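Local coordinates for protein CG8862 (Drosophila melanogaster, PDB 3ISM) that probably cleaves both DNA and RNA as EndoG, a magnesium-dependent endonuclease of the non-specific nuclease family, here caught with its inhibitor, at residues E141-V144 with R145-K149; D135-N138 with T139-A142; S17-G20 with Q21-Y25. All blocks are in the same frame, centred on the assembly; numbering follows the deposited sequence. Where two conformers were deposited one is given.

Contact 1: E141-V144 with R145-K149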
# COMPACT_ATOMS: atom_id res chain seq x y z
N GLU B 141 -2.02 22.13 11.87
CA GLU B 141 -1.94 21.70 13.27
C GLU B 141 -2.38 22.81 14.24
O GLU B 141 -3.22 22.59 15.12
CB GLU B 141 -0.54 21.19 13.60
CG GLU B 141 -0.20 19.88 12.92
CD GLU B 141 1.28 19.52 13.02
OE1 GLU B 141 2.13 20.45 13.01
OE2 GLU B 141 1.58 18.31 13.08
N ALA B 142 -1.83 24.01 14.06
CA ALA B 142 -2.21 25.17 14.89
C ALA B 142 -3.70 25.53 14.80
O ALA B 142 -4.30 25.93 15.79
CB ALA B 142 -1.34 26.37 14.54
N HIS B 143 -4.28 25.37 13.60
CA HIS B 143 -5.71 25.63 13.37
C HIS B 143 -6.60 24.64 14.14
O HIS B 143 -7.60 25.03 14.73
CB HIS B 143 -6.02 25.53 11.87
CG HIS B 143 -7.47 25.34 11.55
ND1 HIS B 143 -8.36 26.39 11.47
CD2 HIS B 143 -8.18 24.22 11.25
CE1 HIS B 143 -9.56 25.93 11.17
NE2 HIS B 143 -9.48 24.62 11.03
N VAL B 144 -6.23 23.37 14.09
CA VAL B 144 -6.95 22.31 14.82
C VAL B 144 -6.91 22.55 16.33
O VAL B 144 -7.92 22.35 17.02
CB VAL B 144 -6.41 20.90 14.45
CG1 VAL B 144 -7.12 19.81 15.22
CG2 VAL B 144 -6.55 20.63 12.92
N ARG B 145 -5.77 23.00 16.86
CA ARG B 145 -5.69 23.40 18.28
C ARG B 145 -6.57 24.62 18.60
O ARG B 145 -7.20 24.67 19.67
CB ARG B 145 -4.24 23.67 18.71
CG ARG B 145 -3.36 22.40 18.73
CD ARG B 145 -1.98 22.68 19.36
NE ARG B 145 -1.07 23.36 18.44
CZ ARG B 145 -0.17 22.74 17.67
NH1 ARG B 145 -0.03 21.41 17.70
NH2 ARG B 145 0.60 23.47 16.86
N ARG B 146 -6.61 25.59 17.69
CA ARG B 146 -7.43 26.80 17.89
C ARG B 146 -8.93 26.49 17.80
O ARG B 146 -9.76 27.22 18.35
CB ARG B 146 -7.04 27.86 16.87
CG ARG B 146 -7.61 29.25 17.08
CD ARG B 146 -7.07 30.21 16.02
NE ARG B 146 -5.61 30.27 16.01
CZ ARG B 146 -4.84 29.75 15.04
NH1 ARG B 146 -5.39 29.13 14.00
NH2 ARG B 146 -3.51 29.84 15.12
N LEU B 147 -9.28 25.40 17.11
CA LEU B 147 -10.68 24.94 17.06
C LEU B 147 -11.26 24.63 18.44
O LEU B 147 -12.47 24.68 18.61
CB LEU B 147 -10.83 23.71 16.15
CG LEU B 147 -10.81 23.94 14.62
CD1 LEU B 147 -10.99 22.62 13.88
CD2 LEU B 147 -11.86 24.95 14.20
N THR B 148 -10.40 24.33 19.42
CA THR B 148 -10.86 24.10 20.79
C THR B 148 -11.50 25.34 21.41
O THR B 148 -12.24 25.21 22.38
CB THR B 148 -9.75 23.56 21.73
OG1 THR B 148 -8.64 24.47 21.73
CG2 THR B 148 -9.29 22.18 21.29
N LYS B 149 -11.20 26.52 20.87
CA LYS B 149 -11.85 27.76 21.31
C LYS B 149 -13.26 27.91 20.74
O LYS B 149 -14.00 28.80 21.16
CB LYS B 149 -11.01 28.99 20.97
CG LYS B 149 -9.76 29.14 21.82
CD LYS B 149 -9.06 30.46 21.57
CE LYS B 149 -7.70 30.50 22.28
NZ LYS B 149 -7.81 30.75 23.77
O HOH W 1 -8.13 28.69 13.20
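L147 lies obliquely over the imidazole of H143, four residues earlier in the chain. Its CG sits above one ring face, offset toward the rim and 4.2 Å from the H143 ring centroid, a CH-pi contact. The isobutyl branch also reaches the ring nitrogen, L147 CD1 coming to 3.8 Å from H143 NE2, which bonds to E206. This side is tight: V144 and L147 both pack on strands 153-161 and 189-197. Beneath the side chains, L147 N bonds to H143 O at 2.9 Å, bent to 136°, and more weakly to V144 O. Residues 141-146 belong to the later part of helix 136-146, which carries E141 of the magnesium site beside the predicted proton acceptor H101 of the His-Me finger nuclease core. The R145 side chain bends at chi3 (-78°), folding its guanidinium back along the helix until CZ is 4.0 Å from E141 O, which lies over the group's centre. From there NH1 bonds to N107, and NH2 makes a salt bridge with E335 of the CG4930 chain. A methionine here would probably leave that glutamate without its charged mate and N107 without its donor. The looser side belongs to exposed R146, whose guanidinium carries A142 O over one face. R146 NH1 donates to a water at 2.9 Å, and the same water is bound by H143 ND1.

Contact 2: D135-N138 with T139-A142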
# COMPACT_ATOMS: atom_id res chain seq x y z
N ASP B 135 6.10 24.57 8.28
CA ASP B 135 5.30 25.72 7.88
C ASP B 135 3.83 25.34 7.66
O ASP B 135 3.08 25.16 8.64
CB ASP B 135 5.93 26.37 6.64
CG ASP B 135 7.31 26.97 6.94
OD1 ASP B 135 7.37 28.08 7.50
OD2 ASP B 135 8.32 26.32 6.61
N ALA B 136 3.42 25.21 6.40
CA ALA B 136 2.04 24.88 6.03
C ALA B 136 1.36 23.77 6.88
O ALA B 136 0.24 23.94 7.34
CB ALA B 136 1.97 24.54 4.54
N TRP B 137 2.05 22.65 7.07
CA TRP B 137 1.47 21.57 7.88
C TRP B 137 1.31 21.98 9.35
O TRP B 137 0.30 21.66 9.99
CB TRP B 137 2.30 20.29 7.75
CG TRP B 137 1.70 19.07 8.42
CD1 TRP B 137 2.18 18.43 9.53
CD2 TRP B 137 0.53 18.35 8.01
NE1 TRP B 137 1.37 17.37 9.84
CE2 TRP B 137 0.35 17.29 8.92
CE3 TRP B 137 -0.38 18.50 6.96
CZ2 TRP B 137 -0.70 16.38 8.82
CZ3 TRP B 137 -1.44 17.58 6.85
CH2 TRP B 137 -1.58 16.54 7.78
N ASN B 138 2.29 22.70 9.89
CA ASN B 138 2.16 23.27 11.24
C ASN B 138 0.96 24.22 11.33
O ASN B 138 0.26 24.24 12.34
CB ASN B 138 3.45 23.98 11.67
CG ASN B 138 3.29 24.72 13.00
OD1 ASN B 138 3.55 25.92 13.09
ND2 ASN B 138 2.86 24.01 14.03
N THR B 139 0.73 25.00 10.27
CA THR B 139 -0.40 25.94 10.24
C THR B 139 -1.73 25.19 10.43
O THR B 139 -2.61 25.65 11.19
CB THR B 139 -0.41 26.75 8.92
OG1 THR B 139 0.86 27.39 8.76
CG2 THR B 139 -1.52 27.82 8.92
N LEU B 140 -1.86 24.03 9.77
CA LEU B 140 -3.04 23.19 9.93
C LEU B 140 -3.13 22.65 11.36
O LEU B 140 -4.20 22.72 11.98
CB LEU B 140 -3.03 22.03 8.92
CG LEU B 140 -4.21 21.04 9.00
CD1 LEU B 140 -5.57 21.76 8.96
CD2 LEU B 140 -4.11 19.96 7.91
N GLU B 141 -2.02 22.13 11.87
CA GLU B 141 -1.94 21.70 13.27
C GLU B 141 -2.38 22.81 14.24
O GLU B 141 -3.22 22.59 15.12
CB GLU B 141 -0.54 21.19 13.60
CG GLU B 141 -0.20 19.88 12.92
CD GLU B 141 1.28 19.52 13.02
OE1 GLU B 141 2.13 20.45 13.01
OE2 GLU B 141 1.58 18.31 13.08
N ALA B 142 -1.83 24.01 14.06
CA ALA B 142 -2.21 25.17 14.89
C ALA B 142 -3.70 25.53 14.80
O ALA B 142 -4.30 25.93 15.79
CB ALA B 142 -1.34 26.37 14.54
O HOH W 2 0.11 16.50 12.36
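N138 O takes the amide of A142 in a short, nearly straight bond, 2.7 Å from A142 N with an angle of 168° at the hydrogen. It is one of four consecutive i to i+4 bonds that start helix 136-146, just after the short helix 129-133, which ends in N133, a residue of the magnesium site in this His-Me finger nuclease. The first of the four runs from T139 N to D135 O at 2.9 Å. D135 stands at the N-cap without a capping bond from its carboxylate, which is held instead by G131 N. On the buried side the indole of W137 is touched by two residues of the next turn. L140 brings CD2 to 3.7 Å from W137 CZ3, meeting the ring obliquely, and both side chains rest on M210 of strand 203-211. With E141 CG beside the backbone N (chi1 -70°), the extended chain is directed toward the preceding turn; CG stands over the indole face while E141 CD comes 3.8 Å from W137 CD1. Its carboxylate is turned 51° from the ring plane. A water accepts a weak bond from W137 NE1 at 2.9 Å and also lies next to E141 OE2. The N138 amide crosses the same carboxylate almost at right angles, while its ND2 makes a weak bond to E335 of the CG4930 chain. The other carboxylate oxygen, E141 OE1, rests 3.3 Å from N138 CA.

Contact 3: S17-G20 with Q21-Y25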
# COMPACT_ATOMS: atom_id res chain seq x y z
N SER B 17 -10.51 3.72 29.81
CA SER B 17 -11.46 4.84 29.74
C SER B 17 -11.04 5.90 28.72
O SER B 17 -11.88 6.45 28.02
CB SER B 17 -11.67 5.47 31.12
OG SER B 17 -10.53 6.21 31.55
N ARG B 18 -9.73 6.17 28.64
CA ARG B 18 -9.19 7.18 27.73
C ARG B 18 -9.18 6.74 26.27
O ARG B 18 -9.52 7.52 25.38
CB ARG B 18 -7.80 7.64 28.17
CG ARG B 18 -7.19 8.75 27.31
CD ARG B 18 -7.66 10.14 27.72
NE ARG B 18 -7.30 11.13 26.71
CZ ARG B 18 -8.16 11.83 25.98
NH1 ARG B 18 -9.48 11.69 26.17
NH2 ARG B 18 -7.71 12.70 25.08
N ILE B 19 -8.78 5.49 26.02
CA ILE B 19 -8.86 4.95 24.66
C ILE B 19 -10.30 5.04 24.14
O ILE B 19 -10.53 5.52 23.02
CB ILE B 19 -8.36 3.49 24.58
CG1 ILE B 19 -6.98 3.34 25.20
CG2 ILE B 19 -8.30 3.01 23.12
CD1 ILE B 19 -6.64 1.90 25.60
N GLY B 20 -11.26 4.62 24.96
CA GLY B 20 -12.67 4.72 24.63
C GLY B 20 -13.17 6.15 24.47
O GLY B 20 -14.08 6.40 23.69
N GLN B 21 -12.57 7.08 25.21
CA GLN B 21 -12.82 8.51 25.00
C GLN B 21 -12.29 8.99 23.64
O GLN B 21 -13.02 9.60 22.85
CB GLN B 21 -12.22 9.34 26.13
CG GLN B 21 -13.06 9.38 27.40
CD GLN B 21 -12.27 9.90 28.59
OE1 GLN B 21 -11.15 10.38 28.44
NE2 GLN B 21 -12.86 9.79 29.78
N ILE B 22 -11.01 8.70 23.37
CA ILE B 22 -10.38 9.10 22.11
C ILE B 22 -11.12 8.48 20.92
O ILE B 22 -11.44 9.19 19.96
CB ILE B 22 -8.86 8.74 22.08
CG1 ILE B 22 -8.09 9.61 23.08
CG2 ILE B 22 -8.27 8.93 20.69
CD1 ILE B 22 -6.75 9.02 23.50
N MET B 23 -11.43 7.18 21.01
CA MET B 23 -12.06 6.44 19.92
C MET B 23 -13.58 6.39 20.01
O MET B 23 -14.21 5.43 19.57
CB MET B 23 -11.52 5.01 19.84
CG MET B 23 -9.99 4.90 19.78
SD MET B 23 -9.21 5.90 18.48
CE MET B 23 -9.87 5.14 17.00
N LYS B 24 -14.17 7.44 20.59
CA LYS B 24 -15.61 7.62 20.71
C LYS B 24 -16.42 7.34 19.43
O LYS B 24 -17.48 6.71 19.47
CB LYS B 24 -15.88 9.05 21.16
CG LYS B 24 -17.35 9.42 21.29
CD LYS B 24 -17.48 10.79 21.92
CE LYS B 24 -18.90 11.27 21.92
NZ LYS B 24 -19.01 12.51 22.73
N TYR B 25 -15.91 7.82 18.30
CA TYR B 25 -16.65 7.75 17.04
C TYR B 25 -16.24 6.58 16.14
O TYR B 25 -16.65 6.52 14.98
CB TYR B 25 -16.55 9.09 16.31
CG TYR B 25 -17.29 10.20 17.04
CD1 TYR B 25 -16.62 11.30 17.56
CD2 TYR B 25 -18.67 10.12 17.22
CE1 TYR B 25 -17.30 12.31 18.24
CE2 TYR B 25 -19.37 11.14 17.89
CZ TYR B 25 -18.67 12.23 18.40
OH TYR B 25 -19.34 13.22 19.06
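Three successive backbone bonds, Q21 N to S17 O, I22 N to R18 O and M23 N to I19 O, carry the helix to its end, after which M23 leaves helical geometry. The middle one is almost straight, 172° at the hydrogen, with I22 N 2.8 Å from R18 O. The side chain of R18 begins with CG anti to the backbone N and then kinks at chi2 (83°), which swings the guanidinium along the helix and over I22. There I22 CG1 stands above the centre of the flat group, 3.7 Å from R18 CZ. Q21 approaches the edge instead. R18 NH1 donates to Q21 OE1 at 3.1 Å, the donor lying on a lone pair in the carbonyl plane and the oxygen near the guanidinium plane, though the amide itself is turned 56° from that plane. Further polar bonds of R18 tie the helix to the rest of the chain: NE forms a salt bridge with D38, and NH1 also bonds to H56. Helix 16-22 thus rests on one part of the large mixed sheet, with I22 set against V40 and F54 on strands 40-44 and 49-57. M23 meets I19 obliquely, its CG 4.2 Å from I19 CG2 and 3.3 Å from I19 O, before bends at chi2 and chi3 lead the thioether away toward W52. Beyond the helix end, K24 NZ makes a salt bridge with E197.

Overall arrangement
Contacts 1 and 2 are consecutive turns of helix 136-146, sharing E141 and A142, with centres about 10 Å apart. They also meet through side chains, R145 NH2 packing 3.7 Å from N138 ND2 where E335 of the CG4930 chain reaches both, so the inhibitor binds beside the metal site. The magnesium ion is about 4 Å from the nearest side-chain atom of E141, and the side chains of H101 and N133 are each about 5 Å from that of E141. Contact 3 is remote: its centre is about 20 Å from that of contact 1 and about 25 Å from that of contact 2, on the opposite side of the chain's centre from contact 2.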